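Local structure of probable transcriptional regulator PhnF (Escherichia coli, 2FA1) at residues A[19-24]-A[53-58]; A[58-63]-A[148-153]; A[65-70]-A[141-146]; A[98-103]-A[131-136]. The protein is probably a GntR/HutC-family transcriptional regulator of alkylphosphonate uptake and C-P lyase genes, represented here by its C-terminal effector-binding (UTRA) domain. All blocks are in the same frame, centred on the assembly; numbering follows the deposited sequence.

Interaction 1. Residues A[19-24]-A[53-58]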
loop_
_atom_site.group_PDB
_atom_site.type_symbol
_atom_site.label_atom_id
_atom_site.label_comp_id
_atom_site.label_asym_id
_atom_site.label_seq_id
_atom_site.Cartn_x
_atom_site.Cartn_y
_atom_site.Cartn_z
ATOM N N HIS A 19 8.417 13.193 -5.525
ATOM C CA HIS A 19 9.617 12.693 -6.305
ATOM C C HIS A 19 10.642 13.811 -6.670
ATOM O O HIS A 19 10.233 14.926 -6.911
ATOM C CB HIS A 19 9.072 12.121 -7.625
ATOM C CG HIS A 19 10.082 11.371 -8.427
ATOM N ND1 HIS A 19 10.761 11.932 -9.486
ATOM C CD2 HIS A 19 10.511 10.089 -8.340
ATOM C CE1 HIS A 19 11.563 11.033 -10.016
ATOM N NE2 HIS A 19 11.459 9.921 -9.318
ATOM N N PRO A 20 11.975 13.526 -6.813
ATOM C CA PRO A 20 12.949 14.581 -7.214
ATOM C C PRO A 20 12.702 15.328 -8.525
ATOM O O PRO A 20 13.260 16.416 -8.708
ATOM C CB PRO A 20 14.325 13.849 -7.218
ATOM C CG PRO A 20 14.081 12.653 -6.392
ATOM C CD PRO A 20 12.641 12.256 -6.502
ATOM N N THR A 21 11.819 14.799 -9.400
ATOM C CA THR A 21 11.370 15.505 -10.585
ATOM C C THR A 21 9.950 16.066 -10.445
ATOM O O THR A 21 9.389 16.539 -11.439
ATOM C CB THR A 21 11.242 14.538 -11.813
ATOM O OG1 THR A 21 10.219 13.563 -11.523
ATOM C CG2 THR A 21 12.535 13.932 -12.077
ATOM N N SER A 22 9.402 16.062 -9.243
ATOM C CA SER A 22 8.012 16.593 -9.065
ATOM C C SER A 22 8.028 18.092 -9.268
ATOM O O SER A 22 9.063 18.746 -9.027
ATOM C CB SER A 22 7.385 16.238 -7.750
ATOM O OG SER A 22 7.881 17.052 -6.741
ATOM N N GLU A 23 6.935 18.590 -9.846
ATOM C CA GLU A 23 6.752 20.050 -10.021
ATOM C C GLU A 23 5.689 20.571 -9.112
ATOM O O GLU A 23 4.682 19.913 -8.894
ATOM C CB GLU A 23 6.311 20.319 -11.425
ATOM C CG GLU A 23 7.346 19.968 -12.442
ATOM C CD GLU A 23 8.455 20.997 -12.534
ATOM O OE1 GLU A 23 8.296 22.162 -12.077
ATOM O OE2 GLU A 23 9.479 20.612 -13.115
ATOM N N LYS A 24 5.861 21.790 -8.630
ATOM C CA LYS A 24 4.764 22.479 -7.882
ATOM C C LYS A 24 3.711 22.922 -8.826
ATOM O O LYS A 24 4.009 23.699 -9.783
ATOM C CB LYS A 24 5.349 23.693 -7.098
ATOM C CG LYS A 24 4.230 24.257 -6.179
ATOM C CD LYS A 24 4.789 25.427 -5.283
ATOM C CE LYS A 24 5.157 26.688 -6.103
ATOM N NZ LYS A 24 5.532 27.814 -5.141
ATOM N N THR A 53 1.703 18.989 -5.796
ATOM C CA THR A 53 2.843 18.661 -6.707
ATOM C C THR A 53 2.353 17.601 -7.670
ATOM O O THR A 53 1.375 16.881 -7.432
ATOM C CB THR A 53 4.053 18.081 -5.937
ATOM O OG1 THR A 53 3.675 16.901 -5.180
ATOM C CG2 THR A 53 4.611 19.152 -4.827
ATOM N N LEU A 54 3.111 17.511 -8.789
ATOM C CA LEU A 54 2.740 16.451 -9.757
ATOM C C LEU A 54 4.035 15.936 -10.407
ATOM O O LEU A 54 4.940 16.729 -10.742
ATOM C CB LEU A 54 1.956 17.130 -10.843
ATOM C CG LEU A 54 1.358 16.206 -11.925
ATOM C CD1 LEU A 54 0.353 15.282 -11.417
ATOM C CD2 LEU A 54 0.850 17.028 -13.066
ATOM N N ARG A 55 4.037 14.621 -10.610
ATOM C CA ARG A 55 5.196 13.971 -11.342
ATOM C C ARG A 55 4.598 13.612 -12.726
ATOM O O ARG A 55 3.478 12.961 -12.797
ATOM C CB ARG A 55 5.631 12.752 -10.551
ATOM C CG ARG A 55 6.633 11.955 -11.436
ATOM C CD ARG A 55 7.085 10.624 -10.774
ATOM N NE ARG A 55 8.053 9.945 -11.659
ATOM C CZ ARG A 55 8.538 8.731 -11.404
ATOM N NH1 ARG A 55 8.121 8.072 -10.337
ATOM N NH2 ARG A 55 9.414 8.179 -12.216
ATOM N N ARG A 56 5.358 13.920 -13.801
ATOM C CA ARG A 56 4.925 13.539 -15.158
ATOM C C ARG A 56 6.119 12.848 -15.768
ATOM O O ARG A 56 7.279 13.102 -15.367
ATOM C CB ARG A 56 4.683 14.751 -16.000
ATOM C CG ARG A 56 3.439 15.555 -15.590
ATOM C CD ARG A 56 3.197 16.796 -16.616
ATOM N NE ARG A 56 1.931 17.452 -16.265
ATOM C CZ ARG A 56 0.709 17.122 -16.680
ATOM N NH1 ARG A 56 0.493 16.183 -17.633
ATOM N NH2 ARG A 56 -0.335 17.787 -16.151
ATOM N N VAL A 57 5.837 12.030 -16.737
ATOM C CA VAL A 57 6.911 11.410 -17.587
ATOM C C VAL A 57 6.472 11.536 -19.051
ATOM O O VAL A 57 5.377 11.151 -19.431
ATOM C CB VAL A 57 7.103 9.987 -17.234
ATOM C CG1 VAL A 57 8.070 9.311 -18.235
ATOM C CG2 VAL A 57 7.620 9.804 -15.758
ATOM N N ASN A 58 7.297 12.215 -19.843
ATOM C CA ASN A 58 6.976 12.624 -21.214
ATOM C C ASN A 58 5.586 13.259 -21.302
ATOM O O ASN A 58 4.823 12.940 -22.167
ATOM C CB ASN A 58 7.157 11.394 -22.174
ATOM C CG ASN A 58 8.624 11.235 -22.507
ATOM O OD1 ASN A 58 9.336 12.251 -22.548
ATOM N ND2 ASN A 58 9.137 9.983 -22.585
HETATM O O HOH W 1 7.781 15.587 -13.307
HETATM O O HOH W 2 9.239 11.680 -13.361
#
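The imidazole of His19 is held between two neighbours: Pro20 CD lies over one face, and the guanidinium of Arg55 lies flat on the opposite one. Ring and guanidinium are nearly parallel, their planes 8° apart and their centres 3.9 Å from each other, an offset stack in which His19 NE2 sits above the middle of the guanidinium. Arg55 CD adds a CH-pi contact to the same ring face. The arginine reaches this far because its chain is extended, with CG anti to the backbone N (chi1 170°). At the guanidinium edge, in its plane, a water accepts a hydrogen bond from Arg55 NE at 2.7 Å; it also bonds to Thr21 OG1 and donates to Arg56 O, so it ties turn to strand. Flat stacking suits an arginine here, since its N-H groups stay available at the rim: NH1 bonds to Gln11, while Phe9 makes a cation-pi contact with the same residue.

His19 is fixed in rotation from its own side. Its ND1 is 2.7 Å from Thr21 OG1 in a hydrogen bond and also accepts from the backbone N of Thr21. These bonds brace a type I beta turn from His19 to Ser22. Beyond the turn, Glu23 and Leu54 form an antiparallel hydrogen-bonded pair, with Glu23 N to Leu54 O and Leu54 N to Glu23 O both 2.9 Å. Ser22 OG, near Thr53 CB, is satisfied by Gly84 O and Ser18. The arrangement is that of a turn leading into strand 23-31, outermost within this chain in the UTRA domain's antiparallel sheet, where it pairs with strand 47-57.

Interaction 2. Residues A[58-63]-A[148-153]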
loop_
_atom_site.group_PDB
_atom_site.type_symbol
_atom_site.label_atom_id
_atom_site.label_comp_id
_atom_site.label_asym_id
_atom_site.label_seq_id
_atom_site.Cartn_x
_atom_site.Cartn_y
_atom_site.Cartn_z
ATOM N N ASN A 58 7.297 12.215 -19.843
ATOM C CA ASN A 58 6.976 12.624 -21.214
ATOM C C ASN A 58 5.586 13.259 -21.302
ATOM O O ASN A 58 4.823 12.940 -22.167
ATOM C CB ASN A 58 7.157 11.394 -22.174
ATOM C CG ASN A 58 8.624 11.235 -22.507
ATOM O OD1 ASN A 58 9.336 12.251 -22.548
ATOM N ND2 ASN A 58 9.137 9.983 -22.585
ATOM N N GLY A 59 5.317 14.150 -20.339
ATOM C CA GLY A 59 4.026 14.812 -20.385
ATOM C C GLY A 59 2.862 14.107 -19.695
ATOM O O GLY A 59 1.763 14.740 -19.588
ATOM N N VAL A 60 3.018 12.800 -19.363
ATOM C CA VAL A 60 1.918 11.977 -18.885
ATOM C C VAL A 60 1.936 12.127 -17.377
ATOM O O VAL A 60 2.913 11.820 -16.721
ATOM C CB VAL A 60 2.101 10.480 -19.306
ATOM C CG1 VAL A 60 1.022 9.621 -18.639
ATOM C CG2 VAL A 60 2.057 10.348 -20.874
ATOM N N ALA A 61 0.813 12.588 -16.838
ATOM C CA ALA A 61 0.724 12.749 -15.361
ATOM C C ALA A 61 0.677 11.377 -14.675
ATOM O O ALA A 61 -0.181 10.534 -15.020
ATOM C CB ALA A 61 -0.633 13.493 -15.012
ATOM N N LEU A 62 1.490 11.212 -13.653
ATOM C CA LEU A 62 1.558 9.920 -12.973
ATOM C C LEU A 62 1.111 9.967 -11.535
ATOM O O LEU A 62 0.487 9.036 -11.042
ATOM C CB LEU A 62 3.002 9.444 -12.984
ATOM C CG LEU A 62 3.553 9.058 -14.351
ATOM C CD1 LEU A 62 4.755 8.208 -14.098
ATOM C CD2 LEU A 62 2.598 8.395 -15.241
ATOM N N CYS A 63 1.571 11.004 -10.821
ATOM C CA CYS A 63 1.402 11.021 -9.356
ATOM C C CYS A 63 1.104 12.457 -8.917
ATOM O O CYS A 63 1.942 13.349 -9.114
ATOM C CB CYS A 63 2.732 10.584 -8.670
ATOM S SG CYS A 63 2.401 10.652 -6.838
ATOM N N LEU A 148 -2.297 10.634 -5.154
ATOM C CA LEU A 148 -3.179 9.853 -6.053
ATOM C C LEU A 148 -2.293 9.502 -7.246
ATOM O O LEU A 148 -1.665 10.380 -7.839
ATOM C CB LEU A 148 -4.367 10.706 -6.577
ATOM C CG LEU A 148 -5.297 11.223 -5.488
ATOM C CD1 LEU A 148 -6.237 12.096 -6.263
ATOM C CD2 LEU A 148 -5.947 10.037 -4.948
ATOM N N THR A 149 -2.100 8.185 -7.452
ATOM C CA THR A 149 -1.203 7.678 -8.469
ATOM C C THR A 149 -1.882 6.718 -9.395
ATOM O O THR A 149 -2.550 5.803 -8.983
ATOM C CB THR A 149 -0.052 6.842 -7.911
ATOM O OG1 THR A 149 -0.564 5.838 -6.987
ATOM C CG2 THR A 149 1.006 7.644 -7.201
ATOM N N ARG A 150 -1.626 6.884 -10.682
ATOM C CA ARG A 150 -2.251 5.995 -11.661
ATOM C C ARG A 150 -1.757 4.566 -11.388
ATOM O O ARG A 150 -0.552 4.250 -11.419
ATOM C CB ARG A 150 -1.710 6.415 -13.084
ATOM C CG ARG A 150 -2.498 7.632 -13.662
ATOM C CD ARG A 150 -1.949 7.869 -15.115
ATOM N NE ARG A 150 -2.233 6.721 -16.013
ATOM C CZ ARG A 150 -2.298 6.837 -17.348
ATOM N NH1 ARG A 150 -2.255 8.024 -17.967
ATOM N NH2 ARG A 150 -2.582 5.750 -18.107
ATOM N N ALA A 151 -2.707 3.692 -11.064
ATOM C CA ALA A 151 -2.304 2.365 -10.707
ATOM C C ALA A 151 -1.839 1.545 -11.899
ATOM O O ALA A 151 -1.178 0.508 -11.704
ATOM C CB ALA A 151 -3.460 1.678 -10.009
ATOM N N ASP A 152 -2.158 2.002 -13.129
ATOM C CA ASP A 152 -1.576 1.327 -14.269
ATOM C C ASP A 152 -0.091 1.626 -14.527
ATOM O O ASP A 152 0.493 0.984 -15.432
ATOM C CB ASP A 152 -2.438 1.511 -15.530
ATOM C CG ASP A 152 -2.530 2.947 -15.998
ATOM O OD1 ASP A 152 -2.196 3.833 -15.213
ATOM O OD2 ASP A 152 -2.998 3.228 -17.142
ATOM N N MET A 153 0.532 2.517 -13.751
ATOM C CA MET A 153 1.885 2.992 -14.011
ATOM C C MET A 153 2.828 2.950 -12.793
ATOM O O MET A 153 4.068 3.011 -12.881
ATOM C CB MET A 153 1.801 4.418 -14.579
ATOM C CG MET A 153 1.084 4.499 -15.906
ATOM S SD MET A 153 2.120 3.845 -17.239
ATOM C CE MET A 153 3.560 4.738 -16.808
HETATM O O HOH W 3 -2.120 10.750 -16.908
#
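Val60 and Arg150 meet with their side chains at about a right angle, Val60 CG1 lying 3.7 Å from Arg150 NH1. The arginine chain leaves with CG anti to its own carbonyl carbon and brings CD to 3.2 Å from Ala61 O; the bend at chi3 (64°) then swings NE and the guanidinium round so that this oxygen lies near its plane, at the edge. A water in that plane accepts from Arg150 NH1 and lies 2.7 Å from Ala61 O, so it bridges the two. Another edge is taken by Asp152: the carboxylate is gripped side-on, NE to OD1 and Arg150 NH2 to Asp152 OD2, the latter at 2.7 Å and almost straight. Both nitrogens meet the carboxylate from the syn side, the geometry of a strong bidentate salt bridge.

Leu62 and Met153 are set obliquely to each other, with Leu62 CD2 4.1 Å from Met153 CE in the conformer given. A flexible thioether suits this place, since in that conformer bends at chi2 and chi3 fold its methyl back onto the leucine; Phe9 packs on both. Cys63 and Thr149 form a non-hydrogen-bonded antiparallel pair, and in the conformer given the threonine methyl CG2 lies beside Cys63 SG. The backbones are joined by Arg150 N to Leu62 O, 3.0 Å. Leu62 and Cys63 both face Arg55 in a classic beta bulge.

The N-to-C directions of strands 60-63 and 148-150 make 127°, well short of antiparallel. Chemically the contact combines a backbone bond, apolar and sulfur packing, and an arginine whose charge is probably well compensated by Asp152.

Interaction 3. Residues A[65-70]-A[141-146]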
loop_
_atom_site.group_PDB
_atom_site.type_symbol
_atom_site.label_atom_id
_atom_site.label_comp_id
_atom_site.label_asym_id
_atom_site.label_seq_id
_atom_site.Cartn_x
_atom_site.Cartn_y
_atom_site.Cartn_z
ATOM N N ILE A 65 0.130 14.932 -5.654
ATOM C CA ILE A 65 0.056 14.900 -4.158
ATOM C C ILE A 65 -0.397 16.280 -3.683
ATOM O O ILE A 65 0.138 17.298 -4.140
ATOM C CB ILE A 65 1.438 14.614 -3.582
ATOM C CG1 ILE A 65 2.067 13.346 -4.214
ATOM C CG2 ILE A 65 1.402 14.428 -2.012
ATOM C CD1 ILE A 65 3.464 12.960 -3.688
ATOM N N ASP A 66 -1.345 16.285 -2.741
ATOM C CA ASP A 66 -1.776 17.485 -2.049
ATOM C C ASP A 66 -1.139 17.441 -0.689
ATOM O O ASP A 66 -1.339 16.448 0.004
ATOM C CB ASP A 66 -3.287 17.531 -1.992
ATOM C CG ASP A 66 -3.862 17.961 -3.350
ATOM O OD1 ASP A 66 -3.654 19.098 -3.780
ATOM O OD2 ASP A 66 -4.500 17.125 -4.004
ATOM N N HIS A 67 -0.381 18.453 -0.322
ATOM C CA HIS A 67 0.334 18.439 0.985
ATOM C C HIS A 67 -0.264 19.634 1.809
ATOM O O HIS A 67 -0.365 20.735 1.298
ATOM C CB HIS A 67 1.760 18.874 0.754
ATOM C CG HIS A 67 2.506 18.000 -0.178
ATOM N ND1 HIS A 67 3.330 16.978 0.235
ATOM C CD2 HIS A 67 2.641 18.101 -1.509
ATOM C CE1 HIS A 67 3.883 16.419 -0.844
ATOM N NE2 HIS A 67 3.492 17.085 -1.910
ATOM N N TYR A 68 -0.586 19.401 3.098
ATOM C CA TYR A 68 -1.330 20.452 3.823
ATOM C C TYR A 68 -0.503 20.569 5.139
ATOM O O TYR A 68 -0.217 19.523 5.833
ATOM C CB TYR A 68 -2.693 19.941 4.222
ATOM C CG TYR A 68 -3.592 19.686 3.033
ATOM C CD1 TYR A 68 -4.230 20.712 2.409
ATOM C CD2 TYR A 68 -3.758 18.368 2.557
ATOM C CE1 TYR A 68 -5.047 20.471 1.317
ATOM C CE2 TYR A 68 -4.625 18.118 1.430
ATOM C CZ TYR A 68 -5.235 19.187 0.839
ATOM O OH TYR A 68 -6.060 18.942 -0.289
ATOM N N PHE A 69 0.021 21.767 5.392
ATOM C CA PHE A 69 0.873 21.985 6.581
ATOM C C PHE A 69 0.134 22.861 7.581
ATOM O O PHE A 69 -0.462 23.833 7.195
ATOM C CB PHE A 69 2.166 22.714 6.185
ATOM C CG PHE A 69 3.022 21.936 5.250
ATOM C CD1 PHE A 69 4.071 21.162 5.801
ATOM C CD2 PHE A 69 2.785 21.932 3.884
ATOM C CE1 PHE A 69 4.901 20.410 4.927
ATOM C CE2 PHE A 69 3.613 21.197 3.011
ATOM C CZ PHE A 69 4.619 20.418 3.505
ATOM N N ALA A 70 0.204 22.526 8.856
ATOM C CA ALA A 70 -0.507 23.362 9.895
ATOM C C ALA A 70 0.266 24.598 10.336
ATOM O O ALA A 70 -0.375 25.523 10.842
ATOM C CB ALA A 70 -0.761 22.491 11.215
ATOM N N PRO A 141 0.337 16.625 14.269
ATOM C CA PRO A 141 1.153 16.373 13.043
ATOM C C PRO A 141 1.583 17.701 12.399
ATOM O O PRO A 141 0.954 18.741 12.675
ATOM C CB PRO A 141 0.217 15.611 12.088
ATOM C CG PRO A 141 -1.018 15.302 12.883
ATOM C CD PRO A 141 -1.046 16.109 14.172
ATOM N N ALA A 142 2.626 17.626 11.569
ATOM C CA ALA A 142 3.132 18.795 10.871
ATOM C C ALA A 142 2.434 18.857 9.520
ATOM O O ALA A 142 2.146 19.940 9.017
ATOM C CB ALA A 142 4.664 18.743 10.692
ATOM N N GLU A 143 2.174 17.685 8.930
ATOM C CA GLU A 143 1.800 17.676 7.485
ATOM C C GLU A 143 0.889 16.471 7.237
ATOM O O GLU A 143 1.173 15.388 7.790
ATOM C CB GLU A 143 3.000 17.527 6.575
ATOM C CG GLU A 143 2.655 17.479 4.994
ATOM C CD GLU A 143 3.583 16.636 4.199
ATOM O OE1 GLU A 143 3.753 16.887 3.012
ATOM O OE2 GLU A 143 4.105 15.604 4.650
ATOM N N TYR A 144 -0.157 16.703 6.435
ATOM C CA TYR A 144 -1.060 15.621 5.990
ATOM C C TYR A 144 -0.890 15.638 4.458
ATOM O O TYR A 144 -1.048 16.737 3.874
ATOM C CB TYR A 144 -2.460 16.061 6.295
ATOM C CG TYR A 144 -3.563 15.212 5.716
ATOM C CD1 TYR A 144 -3.466 13.803 5.808
ATOM C CD2 TYR A 144 -4.663 15.785 5.123
ATOM C CE1 TYR A 144 -4.586 12.943 5.339
ATOM C CE2 TYR A 144 -5.737 14.937 4.616
ATOM C CZ TYR A 144 -5.660 13.559 4.742
ATOM O OH TYR A 144 -6.687 12.713 4.291
ATOM N N SER A 145 -0.667 14.445 3.867
ATOM C CA SER A 145 -0.530 14.469 2.394
ATOM C C SER A 145 -1.419 13.398 1.820
ATOM O O SER A 145 -1.604 12.334 2.431
ATOM C CB SER A 145 0.892 14.267 1.973
ATOM O OG SER A 145 1.324 12.966 2.136
ATOM N N VAL A 146 -1.929 13.653 0.618
ATOM C CA VAL A 146 -2.790 12.688 -0.023
ATOM C C VAL A 146 -2.244 12.551 -1.444
ATOM O O VAL A 146 -2.305 13.548 -2.194
ATOM C CB VAL A 146 -4.204 13.266 -0.146
ATOM C CG1 VAL A 146 -5.235 12.220 -0.876
ATOM C CG2 VAL A 146 -4.755 13.791 1.242
HETATM O O HOH W 4 -4.561 14.441 -3.823
#
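Two first torsions bring His67 and Glu143 together: the imidazole CG stands anti to the carbonyl carbon (chi1 -60°), whereas the glutamate CG stands anti to the backbone N (chi1 179°) before the chain bends at chi2. The side chains then run alongside each other, ring and carboxylate planes 10° apart, and His67 ND1 donates to Glu143 OE1 at 2.8 Å, nearly within the ring plane and almost along the C-O axis. On its way the glutamate lays CG over a face of Phe69, a CH-pi contact 3.9 Å from the ring centroid. Ile65 CG2 covers a face of the His67 ring.

On the other side of the sheet Tyr68 and Tyr144 lie side by side, their CD2 atoms 3.8 Å apart, and Val146 CG2 meets the edge of the Tyr68 ring. Aromatic residues suit this side because His50 stacks on Tyr68 and helix 34-40 covers them. Backbone bonds such as Tyr68 N to Tyr144 O, 2.8 Å, make an antiparallel ladder that continues to Ala70 N and Ala142 O. Toward strand 125-135, Ala142 and Glu143 both face Asn133 in a classic bulge.

Both carboxylate oxygens of Glu143 are buried yet satisfied: OE1 also accepts from His87 and OE2 from Asn133. So many donors would probably favour the charged carboxylate. The histidine ring is fixed in rotation by its own bonds, ND1 to Glu143 and NE2 with Thr53.

Interaction 4. Residues A[98-103]-A[131-136]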
loop_
_atom_site.group_PDB
_atom_site.type_symbol
_atom_site.label_atom_id
_atom_site.label_comp_id
_atom_site.label_asym_id
_atom_site.label_seq_id
_atom_site.Cartn_x
_atom_site.Cartn_y
_atom_site.Cartn_z
ATOM N N LEU A 98 10.714 15.459 8.302
ATOM C CA LEU A 98 9.471 14.940 8.774
ATOM C C LEU A 98 9.545 13.427 8.871
ATOM O O LEU A 98 10.197 12.784 8.020
ATOM C CB LEU A 98 8.379 15.300 7.751
ATOM C CG LEU A 98 8.318 16.777 7.570
ATOM C CD1 LEU A 98 7.554 17.151 6.239
ATOM C CD2 LEU A 98 7.652 17.257 8.798
ATOM N N ARG A 99 8.919 12.876 9.895
ATOM C CA ARG A 99 8.822 11.432 10.056
ATOM C C ARG A 99 7.357 11.021 10.175
ATOM O O ARG A 99 6.542 11.661 10.837
ATOM C CB ARG A 99 9.593 10.969 11.290
ATOM C CG ARG A 99 11.092 11.104 11.146
ATOM C CD ARG A 99 11.685 9.967 10.325
ATOM N NE ARG A 99 12.776 10.419 9.462
ATOM C CZ ARG A 99 13.572 11.460 9.709
ATOM N NH1 ARG A 99 13.456 12.174 10.832
ATOM N NH2 ARG A 99 14.515 11.767 8.834
ATOM N N ARG A 100 7.082 9.904 9.544
ATOM C CA ARG A 100 5.742 9.375 9.324
ATOM C C ARG A 100 5.127 8.793 10.614
ATOM O O ARG A 100 5.776 8.020 11.333
ATOM C CB ARG A 100 5.916 8.314 8.274
ATOM C CG ARG A 100 4.682 7.573 7.822
ATOM C CD ARG A 100 4.047 8.143 6.591
ATOM N NE ARG A 100 5.021 8.334 5.517
ATOM C CZ ARG A 100 5.186 7.492 4.514
ATOM N NH1 ARG A 100 4.355 6.475 4.394
ATOM N NH2 ARG A 100 6.136 7.707 3.573
ATOM N N SER A 101 3.903 9.129 10.926
ATOM C CA SER A 101 3.261 8.394 12.001
ATOM C C SER A 101 2.298 7.358 11.500
ATOM O O SER A 101 2.199 6.242 12.070
ATOM C CB SER A 101 2.538 9.267 13.025
ATOM O OG SER A 101 1.416 9.926 12.513
ATOM N N GLN A 102 1.537 7.730 10.478
ATOM C CA GLN A 102 0.470 6.825 10.064
ATOM C C GLN A 102 0.398 6.891 8.548
ATOM O O GLN A 102 0.697 7.925 7.953
ATOM C CB GLN A 102 -0.861 7.385 10.592
ATOM C CG GLN A 102 -0.989 7.404 12.085
ATOM C CD GLN A 102 -2.425 7.653 12.508
ATOM O OE1 GLN A 102 -2.911 7.046 13.473
ATOM N NE2 GLN A 102 -3.137 8.514 11.766
ATOM N N THR A 103 0.022 5.745 7.926
ATOM C CA THR A 103 -0.154 5.659 6.457
ATOM C C THR A 103 -1.494 4.944 6.258
ATOM O O THR A 103 -1.801 3.982 7.026
ATOM C CB THR A 103 0.966 4.862 5.766
ATOM O OG1 THR A 103 2.265 5.409 6.067
ATOM C CG2 THR A 103 0.783 4.869 4.209
ATOM N N THR A 131 -0.935 10.188 4.318
ATOM C CA THR A 131 0.067 10.042 5.375
ATOM C C THR A 131 0.021 11.214 6.341
ATOM O O THR A 131 -0.258 12.283 5.949
ATOM C CB THR A 131 1.496 9.884 4.811
ATOM O OG1 THR A 131 1.974 11.092 4.217
ATOM C CG2 THR A 131 1.607 8.818 3.672
ATOM N N LEU A 132 0.299 10.972 7.632
ATOM C CA LEU A 132 0.497 11.995 8.654
ATOM C C LEU A 132 1.960 11.949 9.066
ATOM O O LEU A 132 2.560 10.844 9.331
ATOM C CB LEU A 132 -0.330 11.664 9.917
ATOM C CG LEU A 132 -1.754 12.120 9.775
ATOM C CD1 LEU A 132 -2.458 11.761 11.104
ATOM C CD2 LEU A 132 -1.855 13.626 9.518
ATOM N N ASN A 133 2.572 13.148 9.081
ATOM C CA ASN A 133 4.008 13.293 9.269
ATOM C C ASN A 133 4.196 14.336 10.364
ATOM O O ASN A 133 3.334 15.219 10.577
ATOM C CB ASN A 133 4.713 13.789 7.990
ATOM C CG ASN A 133 4.660 12.782 6.868
ATOM O OD1 ASN A 133 5.106 11.642 6.971
ATOM N ND2 ASN A 133 4.085 13.206 5.741
ATOM N N HIS A 134 5.277 14.133 11.118
ATOM C CA HIS A 134 5.517 14.866 12.393
ATOM C C HIS A 134 6.949 15.351 12.395
ATOM O O HIS A 134 7.807 14.749 11.746
ATOM C CB HIS A 134 5.332 13.869 13.568
ATOM C CG HIS A 134 3.878 13.566 13.847
ATOM N ND1 HIS A 134 3.182 12.573 13.176
ATOM C CD2 HIS A 134 2.983 14.153 14.681
ATOM C CE1 HIS A 134 1.929 12.555 13.608
ATOM N NE2 HIS A 134 1.779 13.494 14.519
ATOM N N ARG A 135 7.156 16.512 13.012
ATOM C CA ARG A 135 8.519 16.938 13.361
ATOM C C ARG A 135 8.809 16.118 14.606
ATOM O O ARG A 135 8.014 16.125 15.595
ATOM C CB ARG A 135 8.610 18.416 13.735
ATOM C CG ARG A 135 8.178 19.347 12.681
ATOM C CD ARG A 135 8.267 20.824 13.178
ATOM N NE ARG A 135 9.568 21.062 13.800
ATOM C CZ ARG A 135 10.072 22.265 14.095
ATOM N NH1 ARG A 135 9.354 23.360 13.876
ATOM N NH2 ARG A 135 11.294 22.345 14.649
ATOM N N ASP A 136 9.895 15.369 14.512
ATOM C CA ASP A 136 10.535 14.731 15.673
ATOM C C ASP A 136 9.813 15.019 16.990
ATOM O O ASP A 136 10.007 16.081 17.615
ATOM C CB ASP A 136 11.994 15.167 15.756
ATOM C CG ASP A 136 12.917 14.287 14.928
ATOM O OD1 ASP A 136 13.772 13.602 15.548
ATOM O OD2 ASP A 136 12.797 14.282 13.681
#
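Arg100 and Thr131 meet most closely through Arg100 CD and Thr131 CB, 3.6 Å apart, and the threonine methyl CG2 lies over a face of the guanidinium. Bends at chi2 and chi3 fold the arginine back over its neighbour and let NH1 donate to Thr103 OG1, 2.9 Å away and in the guanidinium plane; that hydroxyl also bonds to His160 of the second subunit. The amide of Asn133 runs alongside, turned 78° from the guanidinium, with its OD1 3.3 Å from Arg100 CA.

On the opposite face of the sheet from Arg100 and Thr131, Gln102 NE2 rests 3.4 Å from Leu132 CD1. Ser101 lies at the edge of the His134 ring, its exact closeness doubtful. At the strand end Arg99 NH1 and Asp136 OD2, in the conformers given, form a long and doubtful salt bridge.

These side chains are placed by the backbone. Arg99 and His134 form a hydrogen-bonded antiparallel pair, Arg99 N to His134 O being 2.9 Å. The register then slips by one residue: Ser101 N bonds to Leu132 O at 2.7 Å, Gln102 N reaches the same oxygen only weakly, and Ser101 and Gln102 both face Leu132 in a classic beta bulge.

In the second shell Gln16 binds both Arg100 NE and Asn133 OD1, Leu13 O takes Arg100 NH2, Glu143 accepts from Asn133 ND2, and Ser145 bonds to Thr131 OG1. Helix 86-94 packs on Leu98 and Asn133. Strand 125-135 is flanked on its other side by strand 143-150, while strand 98-109, outermost within its chain, pairs at Gln102 and Thr103 with a strand of the second subunit, so the sheet continues across the dimer interface.

In the fold
All four contacts belong to one antiparallel sheet of the UTRA domain, ordered 23-31, 47-57, 60-69, 143-150, 125-135, 98-109. Interactions 2 and 3 use the same two central strands at positions whose centres are about 20 Å apart. Interaction 1 adjoins interaction 2 through Arg55 O and Leu62 N, 2.8 Å apart, and reaches interaction 3 through Thr53 N and Ile65 O, also 2.8 Å. Interactions 3 and 4, with centres about 10 Å apart, meet where Glu143 OE2 lies 2.6 Å from Asn133 ND2. A polar chain thus runs from Thr53 through His67 and Glu143 to Asn133. Interactions 1 and 4 lie on opposite sides of the chain's centre, about 22 Å apart between centres.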